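Local coordinates for protein Plm1 (Streptomyces sp. HK803, PDB 4HXY) that probably reduces, with NADPH, the beta-keto group of a growing polyketide chain, as the ketoreductase of the first phoslactomycin synthase module, at residues A299-A304 / N339-A344; F317-S322 / D343-R348. One frame throughout, in Å; residues are numbered along the deposited sequence.

From the N terminus, helix 290-310 comes first, then strand 316-322, then helix 333-351. Interaction 1 joins the two helices and closes a loop of 34 residues; interaction 2 returns from the strand to the second helix and closes one of 20. The loops overlap without nesting: the strand lies inside the first, and 343-348 runs past its end, with Asp-343 and Ala-344 shared. Together they tie a sheet strand and two helices of the Rossmann-type fold beside NADPH. The contacts meet directly, Ser-321 OG probably hydrogen-bonding Asn-339 O, and each also supplies residues to the cofactor pocket.

Interaction 1: A299-A304 / N339-A344; sequences AKVEGA and NACLDA. With NDP (NADPH dihydro-nicotinamide-adenine-dinucleotide phosphate), chain C.
Lys-300 meets Asn-339 and Leu-342 where two neighbouring helices of the short-chain dehydrogenase/reductase (Rossmann-type) fold run almost side by side, their axes 26° from parallel and 9.0 Å apart. The lysine is extended through its first two torsions (chi1 -172°) and then bends at chi3 and chi4, which lays CD over the face of the Asn-339 amide and brings NZ round beside its oxygen, facing the cofactor. Lys-300 NZ donates to Asn-339 OD1 at 3.1 Å; the nitrogen is tilted from the carbonyl plane, and the C=O...N angle is 134°. The same NZ is bonded to both hydroxyls of the nicotinamide ribose, O3D of NADPH at 2.9 Å and O2D at 3.0 Å. Three oxygens thus fix the end of the lysine, while Tyr-335, another residue bonded to the cofactor, touches its chain. With an alanine here, the ribose diol and Asn-339 OD1 would probably lose the donor they share, and a gap would open beside Leu-342.

Farther down, the Leu-342 side chain crosses that of Lys-300 at about a right angle, and its two methyls divide the work. CD1 presses on Lys-300 CG at 3.6 Å; CD2 sits against both the backbone O of Lys-300 and the methyl of Ala-304. That carbonyl oxygen accepts a hydrogen bond from His-275 on strand 270-275, so the sheet backs the helix pair here. On another side of the interface Val-301 turns both methyls to Cys-341, where the nearest atom is the methylene and not the sulfur: Val-301 CG2 lies 3.7 Å from Cys-341 CB.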
loop_
_atom_site.group_PDB
_atom_site.type_symbol
_atom_site.label_atom_id
_atom_site.label_comp_id
_atom_site.label_asym_id
_atom_site.label_seq_id
_atom_site.Cartn_x
_atom_site.Cartn_y
_atom_site.Cartn_z
ATOM N N ALA A 299 7.031 -1.368 11.177
ATOM C CA ALA A 299 7.716 -0.076 10.941
ATOM C C ALA A 299 6.951 0.782 9.939
ATOM O O ALA A 299 6.764 1.988 10.126
ATOM C CB ALA A 299 9.154 -0.269 10.489
ATOM N N LYS A 300 6.509 0.161 8.858
ATOM C CA LYS A 300 5.869 0.904 7.780
ATOM C C LYS A 300 4.520 1.459 8.239
ATOM O O LYS A 300 4.301 2.671 8.220
ATOM C CB LYS A 300 5.753 0.006 6.538
ATOM C CG LYS A 300 5.276 0.725 5.312
ATOM C CD LYS A 300 5.444 -0.148 4.044
ATOM C CE LYS A 300 6.877 -0.113 3.454
ATOM N NZ LYS A 300 7.212 1.177 2.807
ATOM N N VAL A 301 3.637 0.586 8.726
ATOM C CA VAL A 301 2.255 0.971 9.059
ATOM C C VAL A 301 2.122 1.597 10.450
ATOM O O VAL A 301 1.561 2.690 10.608
ATOM C CB VAL A 301 1.287 -0.187 8.925
ATOM C CG1 VAL A 301 -0.137 0.277 9.215
ATOM C CG2 VAL A 301 1.356 -0.782 7.513
ATOM N N GLU A 302 2.582 0.890 11.472
ATOM C CA GLU A 302 2.459 1.409 12.827
ATOM C C GLU A 302 3.323 2.677 13.001
ATOM O O GLU A 302 2.894 3.617 13.679
ATOM C CB GLU A 302 2.770 0.320 13.865
ATOM C CG GLU A 302 1.868 -0.941 13.732
ATOM C CD GLU A 302 0.356 -0.648 13.688
ATOM O OE1 GLU A 302 -0.129 0.190 14.492
ATOM O OE2 GLU A 302 -0.353 -1.250 12.838
ATOM N N GLY A 303 4.510 2.709 12.392
ATOM C CA GLY A 303 5.319 3.933 12.318
ATOM C C GLY A 303 4.579 5.109 11.701
ATOM O O GLY A 303 4.555 6.206 12.243
ATOM N N ALA A 304 3.968 4.896 10.544
ATOM C CA ALA A 304 3.246 5.969 9.884
ATOM C C ALA A 304 2.061 6.476 10.694
ATOM O O ALA A 304 1.820 7.696 10.742
ATOM C CB ALA A 304 2.797 5.528 8.502
ATOM N N ASN A 339 2.179 -1.338 2.301
ATOM C CA ASN A 339 2.221 -0.254 1.339
ATOM C C ASN A 339 0.824 0.235 0.977
ATOM O O ASN A 339 0.599 1.437 0.851
ATOM C CB ASN A 339 3.055 -0.660 0.122
ATOM C CG ASN A 339 4.541 -0.642 0.412
ATOM O OD1 ASN A 339 5.095 0.407 0.704
ATOM N ND2 ASN A 339 5.197 -1.802 0.323
ATOM N N ALA A 340 -0.130 -0.684 0.859
ATOM C CA ALA A 340 -1.515 -0.303 0.597
ATOM C C ALA A 340 -2.052 0.534 1.766
ATOM O O ALA A 340 -2.835 1.468 1.569
ATOM C CB ALA A 340 -2.399 -1.555 0.383
ATOM N N CYS A 341 -1.657 0.179 2.979
ATOM C CA CYS A 341 -2.019 0.975 4.153
ATOM C C CYS A 341 -1.495 2.402 4.060
ATOM O O CYS A 341 -2.209 3.351 4.414
ATOM C CB CYS A 341 -1.525 0.319 5.429
ATOM S SG CYS A 341 -2.401 -1.204 5.903
ATOM N N LEU A 342 -0.254 2.562 3.610
ATOM C CA LEU A 342 0.334 3.909 3.484
ATOM C C LEU A 342 -0.487 4.764 2.539
ATOM O O LEU A 342 -0.776 5.919 2.816
ATOM C CB LEU A 342 1.765 3.848 2.964
ATOM C CG LEU A 342 2.835 3.297 3.880
ATOM C CD1 LEU A 342 4.202 3.408 3.185
ATOM C CD2 LEU A 342 2.819 4.019 5.240
ATOM N N ASP A 343 -0.887 4.192 1.406
ATOM C CA ASP A 343 -1.625 4.970 0.422
ATOM C C ASP A 343 -2.932 5.434 1.044
ATOM O O ASP A 343 -3.351 6.570 0.831
ATOM C CB ASP A 343 -1.878 4.136 -0.844
ATOM C CG ASP A 343 -0.586 3.635 -1.491
ATOM O OD1 ASP A 343 0.510 4.168 -1.175
ATOM O OD2 ASP A 343 -0.648 2.703 -2.347
ATOM N N ALA A 344 -3.562 4.570 1.846
ATOM C CA ALA A 344 -4.829 4.935 2.495
ATOM C C ALA A 344 -4.641 5.998 3.558
ATOM O O ALA A 344 -5.481 6.870 3.691
ATOM C CB ALA A 344 -5.532 3.731 3.098
HETATM P PA NDP C . 16.689 0.110 3.469
HETATM O O1A NDP C . 18.035 0.527 2.979
HETATM O O2A NDP C . 16.553 -1.227 4.132
HETATM O O5B NDP C . 16.131 1.223 4.469
HETATM C C5B NDP C . 15.109 0.905 5.390
HETATM C C4B NDP C . 15.346 1.697 6.643
HETATM O O4B NDP C . 14.315 1.454 7.579
HETATM C C3B NDP C . 16.628 1.325 7.347
HETATM O O3B NDP C . 17.331 2.548 7.643
HETATM C C2B NDP C . 16.199 0.634 8.622
HETATM O O2B NDP C . 17.225 0.910 9.552
HETATM C C1B NDP C . 14.870 1.342 8.872
HETATM N N9A NDP C . 13.945 0.685 9.786
HETATM C C8A NDP C . 13.398 -0.576 9.689
HETATM N N7A NDP C . 12.608 -0.793 10.763
HETATM C C5A NDP C . 12.622 0.337 11.542
HETATM C C6A NDP C . 12.003 0.691 12.730
HETATM N N6A NDP C . 11.179 -0.099 13.410
HETATM N N1A NDP C . 12.267 1.944 13.254
HETATM C C2A NDP C . 13.099 2.838 12.590
HETATM N N3A NDP C . 13.722 2.498 11.417
HETATM C C4A NDP C . 13.465 1.261 10.912
HETATM O O3 NDP C . 15.609 0.130 2.275
HETATM P PN NDP C . 15.428 1.210 1.129
HETATM O O1N NDP C . 15.529 0.479 -0.154
HETATM O O2N NDP C . 16.234 2.432 1.317
HETATM O O5D NDP C . 13.867 1.545 1.203
HETATM C C5D NDP C . 13.357 2.502 2.095
HETATM C C4D NDP C . 11.857 2.607 1.875
HETATM O O4D NDP C . 11.564 2.749 0.496
HETATM C C3D NDP C . 11.126 1.368 2.337
HETATM O O3D NDP C . 10.017 1.742 3.097
HETATM C C2D NDP C . 10.668 0.686 1.064
HETATM O O2D NDP C . 9.485 -0.067 1.230
HETATM C C1D NDP C . 10.542 1.854 0.108
HETATM N N1N NDP C . 10.763 1.450 -1.287
HETATM C C2N NDP C . 12.011 1.114 -1.728
HETATM C C3N NDP C . 12.230 0.575 -2.997
HETATM C C7N NDP C . 13.590 0.283 -3.498
HETATM O O7N NDP C . 13.679 -0.034 -4.836
HETATM N N7N NDP C . 14.689 0.263 -2.759
HETATM C C4N NDP C . 11.114 0.674 -4.002
HETATM C C5N NDP C . 9.796 1.067 -3.422
HETATM C C6N NDP C . 9.676 1.457 -2.108
HETATM P P2B NDP C . 17.391 0.127 10.937
HETATM O O1X NDP C . 18.700 0.633 11.497
HETATM O O2X NDP C . 17.423 -1.390 10.704
HETATM O O3X NDP C . 16.250 0.411 11.824
#

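Interaction 2: F317-S322 / D343-R348; sequences FVLFSS and DALARR. With NDP (NADPH dihydro-nicotinamide-adenine-dinucleotide phosphate), chain C.
The NADPH pocket of this Rossmann-type ketoreductase is bordered by the end of strand 316-322, and Phe-317, Leu-319 and Ser-321 on one face of that strand pack on helix 333-351. Strand 317-322 and helix segment 343-348 run nearly antiparallel at 159°, their axes 9.3 Å apart. At the start of the strand the contact is apolar and turns on one methyl. With chi1 at 177° and chi2 at 59°, the Leu-345 chain extends so that CD2 leads and meets two partners: it comes to the edge of the Phe-317 ring, 4.1 Å from CE2, and lies equally close to Leu-319 CD1. Both side chains cross Leu-345 at about a right angle. Leu-319 CD1 also leans on Ala-346. Beyond the pair, Phe-317 makes a cation-pi contact with Arg-349, and Leu-345 also touches Ala-304 of helix 290-310.

Toward the cofactor the contact becomes polar. Ser-321 OG lies 3.0 Å from Asp-343 OD1, but Asn-339 O competes for the hydroxyl proton, and OD1 is also bonded to Ser-358 of strand 357-361. A water lies 2.8 Å from Ser-321 OG, within hydrogen-bonding distance, and also sits by Ser-322 O and, at a doubtfully short distance, by Asp-343 OD2. Phe-320 leaves the backbone on the side away from the helix and brings its ring edge near NADPH O4D, while Ser-322 caps the amide of Ser-324. The backbone itself reaches the nicotinamide: Ser-321 O lies 3.1 Å from NADPH C6N.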
loop_
_atom_site.group_PDB
_atom_site.type_symbol
_atom_site.label_atom_id
_atom_site.label_comp_id
_atom_site.label_asym_id
_atom_site.label_seq_id
_atom_site.Cartn_x
_atom_site.Cartn_y
_atom_site.Cartn_z
ATOM N N PHE A 317 4.088 15.604 4.675
ATOM C CA PHE A 317 4.065 14.266 5.259
ATOM C C PHE A 317 4.139 13.312 4.082
ATOM O O PHE A 317 3.138 13.123 3.376
ATOM C CB PHE A 317 2.757 14.111 6.040
ATOM C CG PHE A 317 2.610 12.823 6.803
ATOM C CD1 PHE A 317 3.069 12.707 8.095
ATOM C CD2 PHE A 317 1.900 11.775 6.268
ATOM C CE1 PHE A 317 2.889 11.534 8.827
ATOM C CE2 PHE A 317 1.704 10.595 7.002
ATOM C CZ PHE A 317 2.221 10.476 8.272
ATOM N N VAL A 318 5.332 12.755 3.871
ATOM C CA VAL A 318 5.680 12.058 2.641
ATOM C C VAL A 318 5.915 10.597 2.971
ATOM O O VAL A 318 6.819 10.261 3.734
ATOM C CB VAL A 318 6.930 12.651 1.979
ATOM C CG1 VAL A 318 7.235 11.964 0.636
ATOM C CG2 VAL A 318 6.733 14.165 1.756
ATOM N N LEU A 319 5.094 9.743 2.391
ATOM C CA LEU A 319 5.213 8.288 2.611
ATOM C C LEU A 319 5.843 7.581 1.406
ATOM O O LEU A 319 5.429 7.791 0.277
ATOM C CB LEU A 319 3.827 7.711 2.911
ATOM C CG LEU A 319 3.093 8.376 4.080
ATOM C CD1 LEU A 319 1.683 7.795 4.261
ATOM C CD2 LEU A 319 3.870 8.267 5.372
ATOM N N PHE A 320 6.872 6.768 1.650
ATOM C CA PHE A 320 7.478 5.971 0.594
ATOM C C PHE A 320 6.801 4.612 0.525
ATOM O O PHE A 320 7.047 3.717 1.352
ATOM C CB PHE A 320 8.973 5.837 0.827
ATOM C CG PHE A 320 9.788 6.955 0.240
ATOM C CD1 PHE A 320 9.284 8.234 0.091
ATOM C CD2 PHE A 320 11.066 6.693 -0.218
ATOM C CE1 PHE A 320 10.043 9.252 -0.488
ATOM C CE2 PHE A 320 11.837 7.699 -0.811
ATOM C CZ PHE A 320 11.332 8.984 -0.928
ATOM N N SER A 321 5.902 4.490 -0.445
ATOM C CA SER A 321 5.199 3.276 -0.708
ATOM C C SER A 321 5.848 2.525 -1.880
ATOM O O SER A 321 6.963 2.843 -2.276
ATOM C CB SER A 321 3.720 3.605 -0.952
ATOM O OG SER A 321 2.945 2.437 -1.089
ATOM N N SER A 322 5.148 1.549 -2.430
ATOM C CA SER A 322 5.711 0.646 -3.438
ATOM C C SER A 322 4.640 0.189 -4.403
ATOM O O SER A 322 3.474 0.055 -4.004
ATOM C CB SER A 322 6.289 -0.605 -2.777
ATOM O OG SER A 322 6.715 -1.547 -3.764
ATOM N N ASP A 343 -0.887 4.192 1.406
ATOM C CA ASP A 343 -1.625 4.970 0.422
ATOM C C ASP A 343 -2.932 5.434 1.044
ATOM O O ASP A 343 -3.351 6.570 0.831
ATOM C CB ASP A 343 -1.878 4.136 -0.844
ATOM C CG ASP A 343 -0.586 3.635 -1.491
ATOM O OD1 ASP A 343 0.510 4.168 -1.175
ATOM O OD2 ASP A 343 -0.648 2.703 -2.347
ATOM N N ALA A 344 -3.562 4.570 1.846
ATOM C CA ALA A 344 -4.829 4.935 2.495
ATOM C C ALA A 344 -4.641 5.998 3.558
ATOM O O ALA A 344 -5.481 6.870 3.691
ATOM C CB ALA A 344 -5.532 3.731 3.098
ATOM N N LEU A 345 -3.538 5.918 4.303
ATOM C CA LEU A 345 -3.257 6.905 5.334
ATOM C C LEU A 345 -3.080 8.286 4.695
ATOM O O LEU A 345 -3.579 9.266 5.242
ATOM C CB LEU A 345 -2.013 6.537 6.125
ATOM C CG LEU A 345 -1.583 7.544 7.173
ATOM C CD1 LEU A 345 -2.678 7.790 8.202
ATOM C CD2 LEU A 345 -0.282 7.047 7.804
ATOM N N ALA A 346 -2.397 8.381 3.554
ATOM C CA ALA A 346 -2.263 9.680 2.911
ATOM C C ALA A 346 -3.638 10.239 2.562
ATOM O O ALA A 346 -3.889 11.426 2.762
ATOM C CB ALA A 346 -1.355 9.631 1.689
ATOM N N ARG A 347 -4.522 9.397 2.020
ATOM C CA ARG A 347 -5.890 9.840 1.699
ATOM C C ARG A 347 -6.618 10.313 2.958
ATOM O O ARG A 347 -7.303 11.338 2.944
ATOM C CB ARG A 347 -6.685 8.723 1.019
ATOM C CG ARG A 347 -6.218 8.404 -0.367
ATOM C CD ARG A 347 -7.187 7.526 -1.158
ATOM N NE ARG A 347 -7.193 6.142 -0.689
ATOM C CZ ARG A 347 -8.163 5.567 0.021
ATOM N NH1 ARG A 347 -9.276 6.235 0.360
ATOM N NH2 ARG A 347 -8.020 4.292 0.379
ATOM N N ARG A 348 -6.465 9.556 4.029
ATOM C CA ARG A 348 -7.133 9.844 5.294
ATOM C C ARG A 348 -6.685 11.193 5.839
ATOM O O ARG A 348 -7.509 12.020 6.263
ATOM C CB ARG A 348 -6.888 8.735 6.315
ATOM C CG ARG A 348 -7.761 8.826 7.541
ATOM C CD ARG A 348 -7.406 7.771 8.558
ATOM N NE ARG A 348 -6.215 8.123 9.335
ATOM C CZ ARG A 348 -5.718 7.394 10.326
ATOM N NH1 ARG A 348 -6.275 6.238 10.663
ATOM N NH2 ARG A 348 -4.662 7.829 10.999
HETATM P PA NDP C . 16.689 0.110 3.469
HETATM O O1A NDP C . 18.035 0.527 2.979
HETATM O O2A NDP C . 16.553 -1.227 4.132
HETATM O O5B NDP C . 16.131 1.223 4.469
HETATM C C5B NDP C . 15.109 0.905 5.390
HETATM C C4B NDP C . 15.346 1.697 6.643
HETATM O O4B NDP C . 14.315 1.454 7.579
HETATM C C3B NDP C . 16.628 1.325 7.347
HETATM O O3B NDP C . 17.331 2.548 7.643
HETATM C C2B NDP C . 16.199 0.634 8.622
HETATM O O2B NDP C . 17.225 0.910 9.552
HETATM C C1B NDP C . 14.870 1.342 8.872
HETATM N N9A NDP C . 13.945 0.685 9.786
HETATM C C8A NDP C . 13.398 -0.576 9.689
HETATM N N7A NDP C . 12.608 -0.793 10.763
HETATM C C5A NDP C . 12.622 0.337 11.542
HETATM C C6A NDP C . 12.003 0.691 12.730
HETATM N N6A NDP C . 11.179 -0.099 13.410
HETATM N N1A NDP C . 12.267 1.944 13.254
HETATM C C2A NDP C . 13.099 2.838 12.590
HETATM N N3A NDP C . 13.722 2.498 11.417
HETATM C C4A NDP C . 13.465 1.261 10.912
HETATM O O3 NDP C . 15.609 0.130 2.275
HETATM P PN NDP C . 15.428 1.210 1.129
HETATM O O1N NDP C . 15.529 0.479 -0.154
HETATM O O2N NDP C . 16.234 2.432 1.317
HETATM O O5D NDP C . 13.867 1.545 1.203
HETATM C C5D NDP C . 13.357 2.502 2.095
HETATM C C4D NDP C . 11.857 2.607 1.875
HETATM O O4D NDP C . 11.564 2.749 0.496
HETATM C C3D NDP C . 11.126 1.368 2.337
HETATM O O3D NDP C . 10.017 1.742 3.097
HETATM C C2D NDP C . 10.668 0.686 1.064
HETATM O O2D NDP C . 9.485 -0.067 1.230
HETATM C C1D NDP C . 10.542 1.854 0.108
HETATM N N1N NDP C . 10.763 1.450 -1.287
HETATM C C2N NDP C . 12.011 1.114 -1.728
HETATM C C3N NDP C . 12.230 0.575 -2.997
HETATM C C7N NDP C . 13.590 0.283 -3.498
HETATM O O7N NDP C . 13.679 -0.034 -4.836
HETATM N N7N NDP C . 14.689 0.263 -2.759
HETATM C C4N NDP C . 11.114 0.674 -4.002
HETATM C C5N NDP C . 9.796 1.067 -3.422
HETATM C C6N NDP C . 9.676 1.457 -2.108
HETATM P P2B NDP C . 17.391 0.127 10.937
HETATM O O1X NDP C . 18.700 0.633 11.497
HETATM O O2X NDP C . 17.423 -1.390 10.704
HETATM O O3X NDP C . 16.250 0.411 11.824
HETATM O O HOH W 1 1.107 0.889 -2.515
#